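Ribosome-inactivating protein 3 (Zea mays, PDB 2PQG) is a maize member of the ribosome-inactivating protein family, with a mixed beta-sheet packed against a largely helical body. Local coordinates at residues K34-P39 / K225-W230; L188-V193 / R254-V259. One frame throughout, in Å; residues are numbered along the deposited sequence.

Contact 1: K34-P39 / K225-W230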
loop_
_atom_site.group_PDB
_atom_site.type_symbol
_atom_site.label_atom_id
_atom_site.label_comp_id
_atom_site.label_asym_id
_atom_site.label_seq_id
_atom_site.Cartn_x
_atom_site.Cartn_y
_atom_site.Cartn_z
ATOM N N LYS A 34 12.713 -23.795 -0.923
ATOM C CA LYS A 34 12.463 -24.857 -1.894
ATOM C C LYS A 34 10.955 -25.099 -2.002
ATOM O O LYS A 34 10.258 -25.172 -0.986
ATOM C CB LYS A 34 13.173 -26.144 -1.453
ATOM C CG LYS A 34 13.067 -27.299 -2.443
ATOM C CD LYS A 34 13.242 -28.653 -1.757
ATOM C CE LYS A 34 14.701 -29.074 -1.655
ATOM N NZ LYS A 34 15.538 -28.081 -0.933
ATOM N N GLY A 35 10.449 -25.212 -3.226
ATOM C CA GLY A 35 9.028 -25.451 -3.404
ATOM C C GLY A 35 8.187 -24.191 -3.446
ATOM O O GLY A 35 6.980 -24.253 -3.667
ATOM N N ILE A 36 8.824 -23.045 -3.232
ATOM C CA ILE A 36 8.135 -21.762 -3.253
ATOM C C ILE A 36 8.747 -20.886 -4.353
ATOM O O ILE A 36 9.858 -20.375 -4.203
ATOM C CB ILE A 36 8.263 -21.041 -1.882
ATOM C CG1 ILE A 36 7.698 -21.932 -0.776
ATOM C CG2 ILE A 36 7.503 -19.724 -1.902
ATOM C CD1 ILE A 36 7.664 -21.282 0.607
ATOM N N PHE A 37 8.024 -20.727 -5.459
ATOM C CA PHE A 37 8.499 -19.920 -6.578
ATOM C C PHE A 37 8.877 -18.499 -6.159
ATOM O O PHE A 37 9.954 -18.021 -6.497
ATOM C CB PHE A 37 7.432 -19.855 -7.675
ATOM C CG PHE A 37 7.184 -21.166 -8.372
ATOM C CD1 PHE A 37 5.933 -21.440 -8.928
ATOM C CD2 PHE A 37 8.197 -22.119 -8.494
ATOM C CE1 PHE A 37 5.690 -22.646 -9.596
ATOM C CE2 PHE A 37 7.968 -23.329 -9.159
ATOM C CZ PHE A 37 6.710 -23.591 -9.711
ATOM N N GLN A 38 7.998 -17.826 -5.420
ATOM C CA GLN A 38 8.258 -16.457 -4.988
ATOM C C GLN A 38 9.265 -16.332 -3.859
ATOM O O GLN A 38 9.382 -17.214 -3.014
ATOM C CB GLN A 38 6.972 -15.779 -4.508
ATOM C CG GLN A 38 5.816 -15.813 -5.476
ATOM C CD GLN A 38 4.961 -17.050 -5.317
ATOM O OE1 GLN A 38 5.334 -17.997 -4.621
ATOM N NE2 GLN A 38 3.805 -17.053 -5.973
ATOM N N PRO A 39 10.021 -15.225 -3.842
ATOM C CA PRO A 39 11.005 -14.991 -2.789
ATOM C C PRO A 39 10.245 -14.814 -1.478
ATOM O O PRO A 39 9.132 -14.284 -1.471
ATOM C CB PRO A 39 11.676 -13.696 -3.231
ATOM C CG PRO A 39 11.675 -13.823 -4.700
ATOM C CD PRO A 39 10.282 -14.343 -4.994
ATOM N N LYS A 225 0.520 -18.380 3.263
ATOM C CA LYS A 225 0.517 -19.630 4.023
ATOM C C LYS A 225 0.365 -20.808 3.058
ATOM O O LYS A 225 1.041 -21.829 3.194
ATOM C CB LYS A 225 -0.620 -19.635 5.049
ATOM C CG LYS A 225 -0.423 -18.621 6.171
ATOM C CD LYS A 225 -1.463 -18.734 7.292
ATOM C CE LYS A 225 -1.031 -17.875 8.474
ATOM N NZ LYS A 225 -1.814 -18.131 9.709
ATOM N N ALA A 226 -0.520 -20.658 2.077
ATOM C CA ALA A 226 -0.725 -21.700 1.081
ATOM C C ALA A 226 0.569 -21.902 0.301
ATOM O O ALA A 226 0.910 -23.028 -0.066
ATOM C CB ALA A 226 -1.854 -21.313 0.129
ATOM N N ALA A 227 1.291 -20.813 0.044
ATOM C CA ALA A 227 2.543 -20.904 -0.695
ATOM C C ALA A 227 3.442 -21.915 -0.002
ATOM O O ALA A 227 4.070 -22.757 -0.650
ATOM C CB ALA A 227 3.220 -19.547 -0.755
ATOM N N PHE A 228 3.487 -21.829 1.325
ATOM C CA PHE A 228 4.298 -22.739 2.130
ATOM C C PHE A 228 3.712 -24.153 2.179
ATOM O O PHE A 228 4.455 -25.138 2.177
ATOM C CB PHE A 228 4.459 -22.197 3.553
ATOM C CG PHE A 228 5.575 -21.193 3.698
ATOM C CD1 PHE A 228 5.460 -19.906 3.174
ATOM C CD2 PHE A 228 6.750 -21.544 4.358
ATOM C CE1 PHE A 228 6.503 -18.989 3.301
ATOM C CE2 PHE A 228 7.796 -20.635 4.488
ATOM C CZ PHE A 228 7.672 -19.355 3.962
ATOM N N GLU A 229 2.385 -24.253 2.226
ATOM C CA GLU A 229 1.736 -25.558 2.248
ATOM C C GLU A 229 1.985 -26.303 0.938
ATOM O O GLU A 229 2.152 -27.522 0.936
ATOM C CB GLU A 229 0.227 -25.417 2.462
ATOM C CG GLU A 229 -0.520 -26.735 2.273
ATOM C CD GLU A 229 -2.003 -26.646 2.587
ATOM O OE1 GLU A 229 -2.724 -27.620 2.273
ATOM O OE2 GLU A 229 -2.446 -25.616 3.148
ATOM N N TRP A 230 1.995 -25.564 -0.173
ATOM C CA TRP A 230 2.218 -26.163 -1.481
ATOM C C TRP A 230 3.673 -26.536 -1.674
ATOM O O TRP A 230 4.019 -27.305 -2.578
ATOM C CB TRP A 230 1.729 -25.231 -2.600
ATOM C CG TRP A 230 0.261 -25.383 -2.883
ATOM C CD1 TRP A 230 -0.460 -26.545 -2.894
ATOM C CD2 TRP A 230 -0.655 -24.341 -3.231
ATOM N NE1 TRP A 230 -1.770 -26.289 -3.230
ATOM C CE2 TRP A 230 -1.918 -24.944 -3.440
ATOM C CE3 TRP A 230 -0.531 -22.956 -3.390
ATOM C CZ2 TRP A 230 -3.049 -24.209 -3.799
ATOM C CZ3 TRP A 230 -1.661 -22.225 -3.747
ATOM C CH2 TRP A 230 -2.903 -22.857 -3.946
HETATM O O HOH W 1 4.563 -23.067 -3.024
#

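Contact 2: L188-V193 / R254-V259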
loop_
_atom_site.group_PDB
_atom_site.type_symbol
_atom_site.label_atom_id
_atom_site.label_comp_id
_atom_site.label_asym_id
_atom_site.label_seq_id
_atom_site.Cartn_x
_atom_site.Cartn_y
_atom_site.Cartn_z
ATOM N N LEU A 188 3.852 -4.129 -5.059
ATOM C CA LEU A 188 5.077 -4.887 -4.824
ATOM C C LEU A 188 4.772 -6.347 -4.442
ATOM O O LEU A 188 5.434 -7.274 -4.912
ATOM C CB LEU A 188 5.909 -4.214 -3.721
ATOM C CG LEU A 188 6.505 -2.820 -3.968
ATOM C CD1 LEU A 188 7.052 -2.262 -2.664
ATOM C CD2 LEU A 188 7.604 -2.879 -5.016
ATOM N N ARG A 189 3.767 -6.543 -3.593
ATOM C CA ARG A 189 3.370 -7.880 -3.163
ATOM C C ARG A 189 2.772 -8.731 -4.284
ATOM O O ARG A 189 3.140 -9.892 -4.462
ATOM C CB ARG A 189 2.317 -7.797 -2.059
ATOM C CG ARG A 189 2.785 -7.385 -0.693
ATOM C CD ARG A 189 1.558 -7.190 0.176
ATOM N NE ARG A 189 1.898 -6.857 1.550
ATOM C CZ ARG A 189 1.001 -6.695 2.514
ATOM N NH1 ARG A 189 -0.289 -6.832 2.245
ATOM N NH2 ARG A 189 1.392 -6.418 3.749
ATOM N N PHE A 190 1.828 -8.154 -5.020
ATOM C CA PHE A 190 1.140 -8.877 -6.079
ATOM C C PHE A 190 1.499 -8.452 -7.486
ATOM O O PHE A 190 1.389 -7.271 -7.819
ATOM C CB PHE A 190 -0.377 -8.712 -5.933
ATOM C CG PHE A 190 -0.921 -9.171 -4.621
ATOM C CD1 PHE A 190 -0.809 -8.375 -3.486
ATOM C CD2 PHE A 190 -1.547 -10.405 -4.517
ATOM C CE1 PHE A 190 -1.326 -8.805 -2.261
ATOM C CE2 PHE A 190 -2.064 -10.839 -3.301
ATOM C CZ PHE A 190 -1.952 -10.040 -2.168
ATOM N N ASN A 191 1.912 -9.406 -8.320
ATOM C CA ASN A 191 2.211 -9.079 -9.704
ATOM C C ASN A 191 0.881 -9.000 -10.463
ATOM O O ASN A 191 0.836 -8.600 -11.626
ATOM C CB ASN A 191 3.160 -10.101 -10.348
ATOM C CG ASN A 191 2.848 -11.530 -9.964
ATOM O OD1 ASN A 191 3.157 -12.463 -10.704
ATOM N ND2 ASN A 191 2.257 -11.714 -8.798
ATOM N N THR A 192 -0.209 -9.372 -9.797
ATOM C CA THR A 192 -1.520 -9.278 -10.424
ATOM C C THR A 192 -1.930 -7.795 -10.372
ATOM O O THR A 192 -2.614 -7.290 -11.259
ATOM C CB THR A 192 -2.572 -10.177 -9.696
ATOM O OG1 THR A 192 -3.857 -10.020 -10.316
ATOM C CG2 THR A 192 -2.657 -9.829 -8.213
ATOM N N VAL A 193 -1.478 -7.104 -9.329
ATOM C CA VAL A 193 -1.765 -5.685 -9.152
ATOM C C VAL A 193 -0.807 -4.830 -9.983
ATOM O O VAL A 193 -1.228 -3.867 -10.630
ATOM C CB VAL A 193 -1.644 -5.271 -7.667
ATOM C CG1 VAL A 193 -1.657 -3.749 -7.539
ATOM C CG2 VAL A 193 -2.794 -5.880 -6.880
ATOM N N ARG A 254 1.028 -16.526 -10.669
ATOM C CA ARG A 254 0.599 -15.465 -11.581
ATOM C C ARG A 254 -0.053 -14.335 -10.791
ATOM O O ARG A 254 -0.470 -13.319 -11.364
ATOM C CB ARG A 254 -0.445 -16.006 -12.546
ATOM C CG ARG A 254 0.092 -16.645 -13.798
ATOM C CD ARG A 254 -0.521 -16.022 -15.046
ATOM N NE ARG A 254 -0.062 -14.651 -15.270
ATOM C CZ ARG A 254 -0.354 -13.929 -16.349
ATOM N NH1 ARG A 254 -1.108 -14.444 -17.312
ATOM N NH2 ARG A 254 0.113 -12.692 -16.472
ATOM N N ILE A 255 -0.080 -14.478 -9.473
ATOM C CA ILE A 255 -0.789 -13.568 -8.600
ATOM C C ILE A 255 0.039 -12.843 -7.559
ATOM O O ILE A 255 -0.028 -11.624 -7.449
ATOM C CB ILE A 255 -1.913 -14.393 -7.912
ATOM C CG1 ILE A 255 -2.984 -14.804 -8.932
ATOM C CG2 ILE A 255 -2.522 -13.644 -6.757
ATOM C CD1 ILE A 255 -4.068 -15.694 -8.354
ATOM N N VAL A 256 0.766 -13.621 -6.765
ATOM C CA VAL A 256 1.627 -13.049 -5.737
ATOM C C VAL A 256 3.072 -13.094 -6.214
ATOM O O VAL A 256 3.517 -14.076 -6.809
ATOM C CB VAL A 256 1.525 -13.796 -4.391
ATOM C CG1 VAL A 256 0.272 -13.357 -3.655
ATOM C CG2 VAL A 256 1.503 -15.292 -4.633
ATOM N N ALA A 257 3.801 -12.014 -5.958
ATOM C CA ALA A 257 5.197 -11.911 -6.365
ATOM C C ALA A 257 6.109 -12.194 -5.184
ATOM O O ALA A 257 7.147 -12.825 -5.339
ATOM C CB ALA A 257 5.479 -10.516 -6.935
ATOM N N LEU A 258 5.713 -11.736 -4.000
ATOM C CA LEU A 258 6.505 -11.954 -2.796
ATOM C C LEU A 258 5.629 -12.484 -1.662
ATOM O O LEU A 258 4.600 -11.886 -1.330
ATOM C CB LEU A 258 7.163 -10.646 -2.363
ATOM C CG LEU A 258 8.085 -9.958 -3.372
ATOM C CD1 LEU A 258 8.355 -8.531 -2.903
ATOM C CD2 LEU A 258 9.379 -10.743 -3.532
ATOM N N VAL A 259 6.037 -13.598 -1.055
ATOM C CA VAL A 259 5.250 -14.167 0.028
ATOM C C VAL A 259 5.761 -13.847 1.412
ATOM O O VAL A 259 6.958 -13.673 1.643
ATOM C CB VAL A 259 5.129 -15.696 -0.082
ATOM C CG1 VAL A 259 4.450 -16.059 -1.380
ATOM C CG2 VAL A 259 6.494 -16.340 0.030
#

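Contact 1: K34-P39 / K225-W230
A227 turns its methyl group toward I36, and CB lies 4.4 Å from I36 CG2. A side chain this small lets the loop come close to the helix, so that I36 CG1 also lies 3.7 Å from A227 O. A water sits between A227 O and G35 O, 2.8 Å from G35 O, but its 2.4 Å separation from A227 O is too short to trust as a bridge. F228 begins by pointing away from the loop; with CG beside its backbone N (chi1 -84°) the ring swings back and offers a face to I36. The I36 methyl CD1 stands 3.5 Å from the centroid of the F228 ring, only 6° off the normal, a CH-pi contact that a long, branched aliphatic residue suits well. The ring of H33 also meets F228. No direct hydrogen bond crosses the contact, in which the loop between helix 15-27 and strand 51-57 is laid against helix 220-232 of the largely helical body. At the end of the segment W230 presents its backbone, with W230 O 4.4 Å from G35 O, while the indole leads away and gives NE1 to A236 O. G35 has a positive phi (87°), where a CB would press on the carbonyl oxygen of K34.

Contact 2: L188-V193 / R254-V259
R189 O receives two backbone donors from the facing chain: A257 N at 2.7 Å and, less closely, L258 N at 3.2 Å. Both N-H groups point well at the oxygen, and each donor is tilted somewhat from the carbonyl plane. R189 ends helix 171-189, and F190, extended in its backbone, interrupts the helix before 191-199, where it holds the N-cap position. The carbonyl of R189, at the helix end, is taken up by residues 254-259. Beyond the break T192 N donates to I255 O at 3.3 Å, a more bent bond (147°).

Close packing surrounds F190 and I255. I255 O comes to the edge of the F190 ring, near its plane, 3.5 Å from F190 CD2, while V256 CG1 approaches obliquely, 3.5 Å from F190 CE2. T192 and I255 run alongside each other. With OG1 anti to the backbone N (chi1 178°), the T192 hydroxyl reaches Q213 and leaves methyl CG2 4.1 Å from I255 CG2. The beta-branched residues thus supply compact aliphatic surface, and W220 meets the F190 ring from outside the two segments. A257, the smallest side chain here, fits its CB 3.5 Å from R189 O. The N191 carboxamide is also well covered, reaching toward the I255-A257 backbone, but the model places ND2 too close to I255 C for its contacts to be relied on.

The other margin is looser. R254 is exposed and its side chain starts away from the partner, although R254 O is bonded by R195.

Joining the segments through backbone amides and carbonyls probably compensates R189 O and T192 N for hydrogen bonds that the interrupted helix does not supply, while F190, T192, I255 and V256 add mainly apolar packing.

How the contacts relate
The centres of the two contacts lie 13 Å apart, on the same side of the chain's centre, contact 2 being the deeper. Along the sequence the segments alternate: 34-39, 188-193, 225-230, then 254-259. The middle link is between 34-39 and 254-259, where Q38 NE2 probably bonds to V256 O (3.1 Å) and V259 N to P39 O (3.2 Å). Segment 254-259 thus lies between the helix break at 188-193 and the early loop. Helix 220-232 serves both contacts, carrying 225-230 while I223 and A227 pack against V256 and V259. Chain parts remote in sequence are in this way knit together within the helical body.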